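Local atomic coordinates of DNA-entry nuclease inhibitor (Bacillus subtilis subsp. subtilis, PDB entry 4MQD), a protein that inhibits the DNA-degrading activity of the DNA-entry nuclease and plays a role in the competence of cells for transformation. Residues A[48-53]-A[79-84]; A[109-114]-A[130-135]. All coordinates share one frame; numbering follows the deposited sequence.

How the contacts relate
Contact 1 (48-53 with 79-84) packs one beta-sheet on another, whereas contact 2 (109-114 with 130-135) pairs two neighbouring strands within a sheet; their centres lie about 9 Å apart. Strand 77-85, on the edge of the mixed sheet within this chain, pairs with strand 107-116, which pairs in turn with 127-134. The two contacts meet at V79 O and C113 N, 2.7 Å apart, and at V81 N and L111 O, also 2.7 Å apart, both probable hydrogen bonds. L111 and C113 carry the apolar face of contact 2 onto I50 and F52 of contact 1, so one interior layer runs through both.

Contact 1 of 2, residues A[48-53]-A[79-84]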
loop_
_atom_site.group_PDB
_atom_site.type_symbol
_atom_site.label_atom_id
_atom_site.label_comp_id
_atom_site.label_asym_id
_atom_site.label_seq_id
_atom_site.Cartn_x
_atom_site.Cartn_y
_atom_site.Cartn_z
ATOM N N GLY A 48 12.247 15.486 -21.653
ATOM C CA GLY A 48 11.241 15.724 -20.631
ATOM C C GLY A 48 10.203 14.619 -20.610
ATOM O O GLY A 48 9.012 14.885 -20.452
ATOM N N ALA A 49 10.657 13.375 -20.764
ATOM C CA ALA A 49 9.752 12.225 -20.815
ATOM C C ALA A 49 10.319 11.041 -20.041
ATOM O O ALA A 49 11.529 10.818 -20.032
ATOM C CB ALA A 49 9.485 11.830 -22.258
ATOM N N ILE A 50 9.428 10.297 -19.388
ATOM C CA ILE A 50 9.791 9.074 -18.678
ATOM C C ILE A 50 8.889 7.944 -19.152
ATOM O O ILE A 50 7.664 8.062 -19.096
ATOM C CB ILE A 50 9.621 9.219 -17.149
ATOM C CG1 ILE A 50 10.443 10.397 -16.614
ATOM C CG2 ILE A 50 10.022 7.925 -16.444
ATOM C CD1 ILE A 50 10.033 10.848 -15.227
ATOM N N SER A 51 9.493 6.857 -19.625
ATOM C CA SER A 51 8.746 5.648 -19.951
ATOM C C SER A 51 8.894 4.665 -18.808
ATOM O O SER A 51 10.001 4.435 -18.322
ATOM C CB SER A 51 9.245 5.016 -21.247
ATOM O OG SER A 51 9.166 5.933 -22.323
ATOM N N PHE A 52 7.772 4.097 -18.378
ATOM C CA PHE A 52 7.771 3.103 -17.318
ATOM C C PHE A 52 7.537 1.723 -17.915
ATOM O O PHE A 52 6.749 1.567 -18.847
ATOM C CB PHE A 52 6.696 3.427 -16.279
ATOM C CG PHE A 52 6.996 4.652 -15.465
ATOM C CD1 PHE A 52 7.942 4.607 -14.449
ATOM C CD2 PHE A 52 6.340 5.851 -15.713
ATOM C CE1 PHE A 52 8.228 5.734 -13.695
ATOM C CE2 PHE A 52 6.621 6.982 -14.963
ATOM C CZ PHE A 52 7.566 6.922 -13.952
ATOM N N GLU A 53 8.239 0.729 -17.380
ATOM C CA GLU A 53 8.074 -0.647 -17.814
ATOM C C GLU A 53 6.766 -1.208 -17.269
ATOM O O GLU A 53 6.426 -0.992 -16.105
ATOM C CB GLU A 53 9.235 -1.500 -17.310
ATOM C CG GLU A 53 9.255 -2.916 -17.868
ATOM C CD GLU A 53 9.952 -3.909 -16.958
ATOM O OE1 GLU A 53 10.144 -3.609 -15.758
ATOM O OE2 GLU A 53 10.299 -5.005 -17.447
ATOM N N VAL A 79 9.011 2.580 -8.524
ATOM C CA VAL A 79 10.030 3.374 -9.195
ATOM C C VAL A 79 9.760 4.844 -8.915
ATOM O O VAL A 79 8.659 5.323 -9.169
ATOM C CB VAL A 79 10.011 3.135 -10.717
ATOM C CG1 VAL A 79 11.251 3.734 -11.362
ATOM C CG2 VAL A 79 9.918 1.646 -11.022
ATOM N N THR A 80 10.761 5.548 -8.392
ATOM C CA THR A 80 10.656 6.980 -8.119
ATOM C C THR A 80 11.699 7.742 -8.935
ATOM O O THR A 80 12.894 7.475 -8.825
ATOM C CB THR A 80 10.842 7.283 -6.620
ATOM O OG1 THR A 80 9.831 6.597 -5.869
ATOM C CG2 THR A 80 10.741 8.783 -6.347
ATOM N N VAL A 81 11.234 8.695 -9.740
ATOM C CA VAL A 81 12.083 9.410 -10.692
ATOM C C VAL A 81 11.812 10.917 -10.638
ATOM O O VAL A 81 10.655 11.333 -10.549
ATOM C CB VAL A 81 11.825 8.911 -12.132
ATOM C CG1 VAL A 81 12.721 9.632 -13.133
ATOM C CG2 VAL A 81 12.027 7.404 -12.216
ATOM N N PRO A 82 12.877 11.740 -10.679
ATOM C CA PRO A 82 12.683 13.183 -10.843
ATOM C C PRO A 82 12.018 13.521 -12.175
ATOM O O PRO A 82 12.338 12.912 -13.195
ATOM C CB PRO A 82 14.109 13.738 -10.805
ATOM C CG PRO A 82 14.885 12.737 -10.025
ATOM C CD PRO A 82 14.280 11.408 -10.364
ATOM N N PHE A 83 11.102 14.484 -12.161
ATOM C CA PHE A 83 10.356 14.843 -13.363
ATOM C C PHE A 83 9.977 16.317 -13.359
ATOM O O PHE A 83 9.333 16.799 -12.428
ATOM C CB PHE A 83 9.099 13.979 -13.473
ATOM C CG PHE A 83 8.322 14.197 -14.741
ATOM C CD1 PHE A 83 8.891 13.916 -15.976
ATOM C CD2 PHE A 83 7.019 14.672 -14.699
ATOM C CE1 PHE A 83 8.178 14.111 -17.145
ATOM C CE2 PHE A 83 6.301 14.868 -15.866
ATOM C CZ PHE A 83 6.880 14.588 -17.092
ATOM N N HIS A 84 10.385 17.024 -14.409
ATOM C CA HIS A 84 10.102 18.445 -14.548
ATOM C C HIS A 84 8.994 18.648 -15.569
ATOM O O HIS A 84 9.043 18.093 -16.666
ATOM C CB HIS A 84 11.359 19.201 -14.983
ATOM C CG HIS A 84 11.134 20.662 -15.211
ATOM N ND1 HIS A 84 11.040 21.570 -14.179
ATOM C CD2 HIS A 84 10.981 21.373 -16.352
ATOM C CE1 HIS A 84 10.840 22.779 -14.674
ATOM N NE2 HIS A 84 10.800 22.687 -15.991
#
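I50 keeps CG1 anti to its carbonyl carbon (chi1 -57°) and then extends (chi2 163°), while V81 holds CG1 anti to its backbone N (chi1 -179°); the two side chains therefore meet tip to tip, I50 CD1 lying 3.6 Å from V81 CG1. This is face-to-face packing of two beta-sheets: strand 49-53 belongs to the antiparallel sheet and strand 79-84 to the mixed one, and their axes pass 8.2 Å apart, too far for backbone pairing. The I50 and F83 side chains cross obliquely, with I50 CD1 3.4 Å from F83 CD1. The same I50 methyl comes within 3.7 Å of the carbonyl O of P82, so that one carbon touches three consecutive residues of strand 79-84. Y43 of the adjoining strand and L111 and C113 of strand 107-116 extend the apolar surroundings. Further along, F52 turns its ring end toward the mixed sheet, with V79 CG1 near the ring plane at its edge, 4.3 Å from F52 CE1. I50 CG2 lies over one face of this F52 ring, 3.6 Å above its plane and offset toward the rim.

Contact 2 of 2, residues A[109-114]-A[130-135]; sequences YQLTCW and IDAVSV
L111 and I130 cross at a slant on one face of an antiparallel beta hairpin, the methyl CD1 of L111 meeting CG2 of I130 at 3.5 Å. L111 CD1 also touches A132 CB, whose other neighbour is the Y109 ring, with CD2 at 3.8 Å. On the opposite face W114 and D131 lie side by side and point the same way, indole and carboxylate planes 21° apart. D131 CB sits at the edge of the indole, in its plane and 3.6 Å from CZ3, while T112 CG2 lies over one indole face, near the rim. With D131 CG anti to the backbone N (chi1 -175°), the carboxylate extends away from the indole edge, OD1 accepting a hydrogen bond from S68 N. The hydrogen-bonded pairs Q110-V133 and T112-D131 supply four backbone bonds. Near the chain end, one water lies 2.7 Å from Y109 OH, to which it donates, and also hydrogen-bonds S134 OG; Y109 OH bonds P105 O as well. L111, C113, I130 and A132 thus form an apolar patch with a polar Y109/S134 end, and the S68 N-H would probably help stabilise the charge on the carboxylate of the buried residue D131.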
loop_
_atom_site.group_PDB
_atom_site.type_symbol
_atom_site.label_atom_id
_atom_site.label_comp_id
_atom_site.label_asym_id
_atom_site.label_seq_id
_atom_site.Cartn_x
_atom_site.Cartn_y
_atom_site.Cartn_z
ATOM N N TYR A 109 8.946 17.587 -9.739
ATOM C CA TYR A 109 8.226 16.576 -8.978
ATOM C C TYR A 109 9.097 15.353 -8.734
ATOM O O TYR A 109 10.076 15.125 -9.444
ATOM C CB TYR A 109 6.972 16.128 -9.735
ATOM C CG TYR A 109 5.960 17.218 -10.010
ATOM C CD1 TYR A 109 6.089 18.050 -11.120
ATOM C CD2 TYR A 109 4.864 17.401 -9.177
ATOM C CE1 TYR A 109 5.160 19.045 -11.381
ATOM C CE2 TYR A 109 3.930 18.393 -9.432
ATOM C CZ TYR A 109 4.081 19.210 -10.535
ATOM O OH TYR A 109 3.155 20.195 -10.794
ATOM N N GLN A 110 8.734 14.579 -7.716
ATOM C CA GLN A 110 9.224 13.214 -7.562
ATOM C C GLN A 110 8.106 12.287 -8.017
ATOM O O GLN A 110 7.137 12.056 -7.287
ATOM C CB GLN A 110 9.617 12.917 -6.113
ATOM C CG GLN A 110 10.949 13.523 -5.694
ATOM C CD GLN A 110 12.138 12.937 -6.441
ATOM O OE1 GLN A 110 12.063 11.846 -7.011
ATOM N NE2 GLN A 110 13.247 13.666 -6.438
ATOM N N LEU A 111 8.242 11.784 -9.241
ATOM C CA LEU A 111 7.227 10.941 -9.854
ATOM C C LEU A 111 7.460 9.485 -9.471
ATOM O O LEU A 111 8.497 8.909 -9.810
ATOM C CB LEU A 111 7.266 11.097 -11.376
ATOM C CG LEU A 111 6.072 10.539 -12.153
ATOM C CD1 LEU A 111 4.821 11.364 -11.885
ATOM C CD2 LEU A 111 6.378 10.501 -13.643
ATOM N N THR A 112 6.497 8.902 -8.761
ATOM C CA THR A 112 6.576 7.507 -8.340
ATOM C C THR A 112 5.542 6.667 -9.082
ATOM O O THR A 112 4.395 7.084 -9.233
ATOM C CB THR A 112 6.359 7.368 -6.822
ATOM O OG1 THR A 112 7.364 8.115 -6.126
ATOM C CG2 THR A 112 6.432 5.907 -6.388
ATOM N N CYS A 113 5.959 5.490 -9.544
ATOM C CA CYS A 113 5.069 4.555 -10.229
ATOM C C CYS A 113 5.057 3.205 -9.515
ATOM O O CYS A 113 6.092 2.540 -9.415
ATOM C CB CYS A 113 5.503 4.362 -11.683
ATOM S SG CYS A 113 4.454 3.228 -12.631
ATOM N N TRP A 114 3.888 2.811 -9.016
ATOM C CA TRP A 114 3.708 1.496 -8.408
ATOM C C TRP A 114 3.057 0.559 -9.414
ATOM O O TRP A 114 2.034 0.906 -10.012
ATOM C CB TRP A 114 2.812 1.574 -7.171
ATOM C CG TRP A 114 3.411 2.249 -5.979
ATOM C CD1 TRP A 114 4.118 1.660 -4.970
ATOM C CD2 TRP A 114 3.317 3.635 -5.646
ATOM N NE1 TRP A 114 4.484 2.599 -4.036
ATOM C CE2 TRP A 114 4.003 3.820 -4.426
ATOM C CE3 TRP A 114 2.724 4.741 -6.264
ATOM C CZ2 TRP A 114 4.115 5.070 -3.812
ATOM C CZ3 TRP A 114 2.834 5.981 -5.654
ATOM C CH2 TRP A 114 3.525 6.136 -4.441
ATOM N N ILE A 130 0.410 6.314 -10.287
ATOM C CA ILE A 130 1.424 7.325 -10.560
ATOM C C ILE A 130 1.186 8.550 -9.676
ATOM O O ILE A 130 0.211 9.280 -9.872
ATOM C CB ILE A 130 1.416 7.727 -12.049
ATOM C CG1 ILE A 130 1.609 6.487 -12.933
ATOM C CG2 ILE A 130 2.509 8.751 -12.331
ATOM C CD1 ILE A 130 1.341 6.725 -14.402
ATOM N N ASP A 131 2.076 8.767 -8.708
ATOM C CA ASP A 131 1.962 9.889 -7.777
ATOM C C ASP A 131 3.043 10.928 -8.061
ATOM O O ASP A 131 4.241 10.650 -7.930
ATOM C CB ASP A 131 2.068 9.392 -6.328
ATOM C CG ASP A 131 1.829 10.498 -5.293
ATOM O OD1 ASP A 131 1.128 11.491 -5.591
ATOM O OD2 ASP A 131 2.341 10.358 -4.159
ATOM N N ALA A 132 2.608 12.120 -8.462
ATOM C CA ALA A 132 3.499 13.259 -8.627
ATOM C C ALA A 132 3.549 14.030 -7.311
ATOM O O ALA A 132 2.553 14.623 -6.900
ATOM C CB ALA A 132 3.012 14.159 -9.754
ATOM N N VAL A 133 4.705 14.004 -6.650
ATOM C CA VAL A 133 4.907 14.740 -5.403
ATOM C C VAL A 133 5.692 16.016 -5.695
ATOM O O VAL A 133 6.786 15.957 -6.251
ATOM C CB VAL A 133 5.666 13.893 -4.364
ATOM C CG1 VAL A 133 5.832 14.667 -3.059
ATOM C CG2 VAL A 133 4.939 12.576 -4.124
ATOM N N SER A 134 5.133 17.163 -5.309
ATOM C CA SER A 134 5.728 18.467 -5.613
ATOM C C SER A 134 7.068 18.676 -4.916
ATOM O O SER A 134 7.217 18.356 -3.737
ATOM C CB SER A 134 4.775 19.594 -5.211
ATOM O OG SER A 134 3.553 19.505 -5.916
ATOM N N VAL A 135 8.036 19.210 -5.659
ATOM C CA VAL A 135 9.352 19.561 -5.122
ATOM C C VAL A 135 9.830 20.864 -5.761
ATOM O O VAL A 135 9.096 21.852 -5.805
ATOM C CB VAL A 135 10.394 18.454 -5.391
ATOM C CG1 VAL A 135 11.773 18.875 -4.889
ATOM C CG2 VAL A 135 9.962 17.144 -4.743
HETATM O O HOH W 1 3.145 21.487 -8.458
#